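Local coordinates for Lactamase_B domain-containing protein (Pontibacter korlensis, PDB 6XFR) that probably hydrolyses beta-lactam antibiotics to substituted beta-amino acids as a class B1 metallo-beta-lactamase with zinc as its cofactor, at residues Thr77-Asp82 with Thr173-Leu178; Tyr135-Gly140 with Gly159-Asp164. One frame throughout, in Å; residues are numbered along the deposited sequence.

Interaction 1: residues Thr77-Asp82 with Thr173-Leu178; sequences THWHDD and TADADL. With ZN (zinc ion), chain N; ZN (zinc ion), chain O; SO4 (sulfate ion), chain X.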
# COMPACT_ATOMS: atom_id res chain seq x y z
N THR B 77 13.24 -14.31 -6.34
CA THR B 77 12.70 -13.96 -7.65
C THR B 77 13.78 -13.67 -8.71
O THR B 77 13.44 -13.51 -9.88
CB THR B 77 11.77 -12.76 -7.52
OG1 THR B 77 12.51 -11.60 -7.10
CG2 THR B 77 10.65 -13.07 -6.54
N HIS B 78 15.04 -13.56 -8.32
CA HIS B 78 16.15 -13.54 -9.26
C HIS B 78 17.43 -13.53 -8.44
O HIS B 78 17.39 -13.63 -7.20
CB HIS B 78 16.01 -12.39 -10.27
CG HIS B 78 16.26 -11.03 -9.71
ND1 HIS B 78 15.52 -10.49 -8.69
CD2 HIS B 78 17.14 -10.07 -10.08
CE1 HIS B 78 15.95 -9.27 -8.43
NE2 HIS B 78 16.93 -8.99 -9.27
N TRP B 79 18.58 -13.46 -9.12
CA TRP B 79 19.83 -13.84 -8.46
C TRP B 79 20.49 -12.73 -7.65
O TRP B 79 21.41 -13.03 -6.87
CB TRP B 79 20.85 -14.37 -9.48
CG TRP B 79 21.32 -13.39 -10.52
CD1 TRP B 79 20.76 -13.17 -11.75
CD2 TRP B 79 22.48 -12.56 -10.45
NE1 TRP B 79 21.50 -12.24 -12.45
CE2 TRP B 79 22.56 -11.85 -11.68
CE3 TRP B 79 23.47 -12.35 -9.48
CZ2 TRP B 79 23.58 -10.93 -11.95
CZ3 TRP B 79 24.49 -11.44 -9.75
CH2 TRP B 79 24.53 -10.74 -10.98
N HIS B 80 19.99 -11.50 -7.73
CA HIS B 80 20.67 -10.39 -7.08
C HIS B 80 20.54 -10.44 -5.56
O HIS B 80 19.61 -11.03 -4.99
CB HIS B 80 20.12 -9.07 -7.61
CG HIS B 80 20.70 -8.65 -8.93
ND1 HIS B 80 20.03 -7.79 -9.78
CD2 HIS B 80 21.87 -8.94 -9.53
CE1 HIS B 80 20.78 -7.58 -10.85
NE2 HIS B 80 21.90 -8.26 -10.73
N ASP B 81 21.47 -9.74 -4.90
CA ASP B 81 21.59 -9.82 -3.45
C ASP B 81 20.33 -9.33 -2.75
O ASP B 81 19.93 -9.88 -1.72
CB ASP B 81 22.81 -9.03 -2.98
CG ASP B 81 24.10 -9.88 -2.90
OD1 ASP B 81 25.17 -9.31 -2.59
OD2 ASP B 81 24.06 -11.10 -3.16
N ASP B 82 19.66 -8.30 -3.32
CA ASP B 82 18.48 -7.72 -2.68
C ASP B 82 17.30 -8.68 -2.63
O ASP B 82 16.48 -8.56 -1.73
CB ASP B 82 18.08 -6.38 -3.35
CG ASP B 82 17.49 -6.54 -4.77
OD1 ASP B 82 17.88 -7.46 -5.51
OD2 ASP B 82 16.66 -5.71 -5.17
N THR B 173 20.77 -0.16 -15.31
CA THR B 173 20.41 -0.93 -16.49
C THR B 173 21.50 -1.94 -16.86
O THR B 173 21.39 -2.60 -17.90
CB THR B 173 20.12 0.05 -17.63
OG1 THR B 173 21.25 0.91 -17.79
CG2 THR B 173 18.93 0.90 -17.29
N ALA B 174 22.53 -2.12 -16.01
CA ALA B 174 23.71 -2.89 -16.38
C ALA B 174 23.36 -4.33 -16.77
O ALA B 174 23.57 -4.74 -17.92
CB ALA B 174 24.72 -2.88 -15.23
N ASP B 175 22.82 -5.11 -15.84
CA ASP B 175 22.31 -6.44 -16.19
C ASP B 175 20.97 -6.37 -16.89
O ASP B 175 20.41 -7.42 -17.22
CB ASP B 175 22.15 -7.34 -14.95
CG ASP B 175 23.45 -7.54 -14.17
OD1 ASP B 175 23.39 -7.40 -12.93
OD2 ASP B 175 24.50 -7.85 -14.79
N ALA B 176 20.46 -5.16 -17.14
CA ALA B 176 19.11 -4.98 -17.62
C ALA B 176 18.98 -5.44 -19.06
O ALA B 176 19.96 -5.47 -19.82
CB ALA B 176 18.68 -3.51 -17.52
N ASP B 177 17.76 -5.81 -19.42
CA ASP B 177 17.43 -6.23 -20.78
C ASP B 177 16.40 -5.23 -21.27
O ASP B 177 15.20 -5.52 -21.25
CB ASP B 177 16.92 -7.62 -20.82
CG ASP B 177 16.84 -8.15 -22.23
OD1 ASP B 177 16.59 -9.37 -22.39
OD2 ASP B 177 17.05 -7.35 -23.17
N LEU B 178 16.87 -4.06 -21.70
CA LEU B 178 15.96 -2.97 -22.02
C LEU B 178 15.04 -3.33 -23.18
O LEU B 178 13.92 -2.82 -23.26
CB LEU B 178 16.75 -1.72 -22.36
CG LEU B 178 17.48 -1.13 -21.16
CD1 LEU B 178 18.09 0.19 -21.55
CD2 LEU B 178 16.53 -0.99 -19.97
ZN ZN N . 18.01 -7.10 -9.15
ZN ZN O . 16.38 -4.55 -7.08
S SO4 X . 21.06 -4.98 -6.12
O1 SO4 X . 19.71 -5.23 -6.63
O2 SO4 X . 21.17 -3.53 -5.86
O3 SO4 X . 22.04 -5.41 -7.12
O4 SO4 X . 21.35 -5.75 -4.91
O HOH W 1 16.56 -2.86 -8.64
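His-80, the second histidine of the HxHxD zinc-binding motif, reaches across to Asp-175 on the loop that precedes helix 181-191. The case illustrates how a metal ligand can be held through both nitrogens of its imidazole. ND1 of His-80 binds a zinc ion at 2.2 Å, and His-78 NE2 joins it at the same 2.2 Å, with His-141 as the third protein ligand. The other ring nitrogen, His-80 NE2, gives its N-H to Asp-175 OD1 at 2.8 Å. That bond is bent, with an N-H...O angle of 144°. The acceptor lies close to the imidazole plane, while the donor meets the carboxylate on its anti side, 30° out of its plane. CG of His-80 stands beside its backbone N and anti to the carbonyl carbon (chi1 -81°), which sends the ring toward segment 173-178, between metal and carboxylate.

One face of the Trp-79 indole lies against the His-80 ring, whose CD2 sits 3.4 Å from the indole plane, toward the rim, and Trp-79 CZ2 comes obliquely to 3.7 Å from Asp-175 OD1. A sulfate, probably from the crystallisation liquor, lies over a face of the His-80 ring and takes a weak bond from the backbone N of Asp-82. The carboxylate of Asp-82 binds the second zinc ion with Cys-160 and His-202.

With one nitrogen bound to metal and the other to a carboxylate, the imidazole is fixed in rotation. Asp-175 thus acts as a second-shell residue, and its negative charge may make ND1 a somewhat stronger donor to zinc.

Interaction 2: residues Tyr135-Gly140 with Gly159-Asp164; sequences YFPGGG and GCLVKD. With ZN (zinc ion), chain O.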
# COMPACT_ATOMS: atom_id res chain seq x y z
N TYR B 135 5.89 -17.34 -12.21
CA TYR B 135 5.78 -17.17 -13.66
C TYR B 135 6.96 -16.37 -14.20
O TYR B 135 7.48 -15.47 -13.54
CB TYR B 135 4.47 -16.47 -14.04
CG TYR B 135 4.34 -16.13 -15.52
CD1 TYR B 135 4.12 -17.11 -16.47
CD2 TYR B 135 4.43 -14.83 -15.95
CE1 TYR B 135 3.99 -16.81 -17.81
CE2 TYR B 135 4.30 -14.51 -17.27
CZ TYR B 135 4.07 -15.50 -18.21
OH TYR B 135 3.95 -15.14 -19.54
N PHE B 136 7.39 -16.76 -15.40
CA PHE B 136 8.51 -16.12 -16.09
C PHE B 136 7.96 -15.34 -17.27
O PHE B 136 7.54 -15.97 -18.25
CB PHE B 136 9.54 -17.14 -16.57
CG PHE B 136 10.70 -16.51 -17.30
CD1 PHE B 136 11.58 -15.67 -16.62
CD2 PHE B 136 10.88 -16.73 -18.68
CE1 PHE B 136 12.64 -15.09 -17.30
CE2 PHE B 136 11.92 -16.14 -19.37
CZ PHE B 136 12.81 -15.33 -18.69
N PRO B 137 7.91 -14.01 -17.21
CA PRO B 137 7.39 -13.23 -18.35
C PRO B 137 8.45 -12.83 -19.36
O PRO B 137 8.10 -12.25 -20.40
CB PRO B 137 6.82 -11.99 -17.65
CG PRO B 137 7.67 -11.82 -16.44
CD PRO B 137 8.09 -13.20 -16.00
N GLY B 138 9.71 -13.12 -19.10
CA GLY B 138 10.81 -12.70 -19.95
C GLY B 138 11.82 -11.85 -19.20
O GLY B 138 11.59 -11.40 -18.07
N GLY B 139 12.97 -11.67 -19.84
CA GLY B 139 14.00 -10.83 -19.27
C GLY B 139 13.56 -9.37 -19.23
O GLY B 139 12.94 -8.85 -20.18
N GLY B 140 13.91 -8.69 -18.15
CA GLY B 140 13.67 -7.28 -18.01
C GLY B 140 14.80 -6.72 -17.17
O GLY B 140 15.90 -6.45 -17.69
N GLY B 159 8.71 -7.79 -8.02
CA GLY B 159 10.12 -7.61 -7.75
C GLY B 159 10.69 -6.41 -8.48
O GLY B 159 9.99 -5.42 -8.72
N CYS B 160 11.95 -6.52 -8.90
CA CYS B 160 12.56 -5.38 -9.56
C CYS B 160 12.14 -5.27 -11.03
O CYS B 160 12.51 -4.29 -11.69
CB CYS B 160 14.10 -5.47 -9.44
SG CYS B 160 14.70 -6.03 -7.81
N LEU B 161 11.29 -6.19 -11.51
CA LEU B 161 10.72 -6.08 -12.85
C LEU B 161 9.74 -4.92 -12.97
O LEU B 161 9.57 -4.35 -14.06
CB LEU B 161 10.03 -7.39 -13.23
CG LEU B 161 9.61 -7.63 -14.69
CD1 LEU B 161 10.78 -7.43 -15.66
CD2 LEU B 161 8.99 -9.02 -14.86
N VAL B 162 9.08 -4.56 -11.87
CA VAL B 162 8.08 -3.49 -11.82
C VAL B 162 8.65 -2.32 -11.03
O VAL B 162 9.29 -2.52 -9.99
CB VAL B 162 6.77 -3.98 -11.18
CG1 VAL B 162 5.71 -2.86 -11.25
CG2 VAL B 162 6.28 -5.27 -11.85
N LYS B 163 8.38 -1.11 -11.48
CA LYS B 163 8.80 0.08 -10.76
C LYS B 163 7.58 0.74 -10.10
O LYS B 163 6.44 0.55 -10.53
CB LYS B 163 9.51 1.06 -11.69
CG LYS B 163 10.88 0.58 -12.15
CD LYS B 163 11.99 1.59 -11.87
CE LYS B 163 12.60 1.39 -10.50
NZ LYS B 163 13.28 0.07 -10.43
N ASP B 164 7.84 1.47 -9.02
CA ASP B 164 6.78 2.19 -8.32
C ASP B 164 6.44 3.48 -9.07
O ASP B 164 7.20 3.97 -9.93
CB ASP B 164 7.15 2.50 -6.86
CG ASP B 164 8.23 3.59 -6.71
OD1 ASP B 164 9.43 3.24 -6.66
OD2 ASP B 164 7.91 4.80 -6.60
ZN ZN O . 16.38 -4.55 -7.08
O HOH W 1 16.56 -2.86 -8.64
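Leu-161 carries most of this buried contact, sending its two methyl branches to two different points of the loop 135-140. With CG anti to the backbone N (chi1 -168°), the side chain extends toward that loop. Its CD2 methyl meets the CG corner of Pro-137 head-on, 3.5 Å from that atom. The other branch, CD1, rests against bare backbone, 3.7 Å from CA of Gly-140, a position where the absence of a side chain lets the methyl lie directly on the main chain.

Both partners are held by further neighbours. Leu-188 of helix 181-191 touches Pro-137 as well as Leu-161, and Asn-145 OD1 accepts a hydrogen bond from the N of Gly-140.

Leu-161 itself sits within a type I beta turn running from Gly-159 to Val-162, closed by a weak bond from Val-162 N to Gly-159 O. The same turn presents Cys-160, whose SG binds a zinc ion at 2.4 Å.

Between the segments the union is wholly apolar and depends on shape rather than on directional bonds. Apolar packing thus joins the turn bearing Cys-160 to the glycine-rich loop leading into His-141, a ligand of the other zinc ion, and probably helps set their spacing.

The four segments follow one another as 77-82, 135-140, 159-164 and 173-178, so interaction 2 falls between the two halves of interaction 1. Their centres are about 9 Å apart. Segment 77-82 follows strand 71-75 of one mixed sheet, whereas 135-140 and 159-164 start at the ends of strands 130-135 and 155-159 of the other, and the metal site lies where loops from the two sheets converge, as in the metallo-beta-lactamase fold. Interaction 2 is buried and interaction 1 is at the surface. A probable hydrogen bond from Asp-177 N to Gly-140 O, 2.6 Å long, and a zinc ion shared by Asp-82 and Cys-160 tie them together, consistent with a single dinuclear active site.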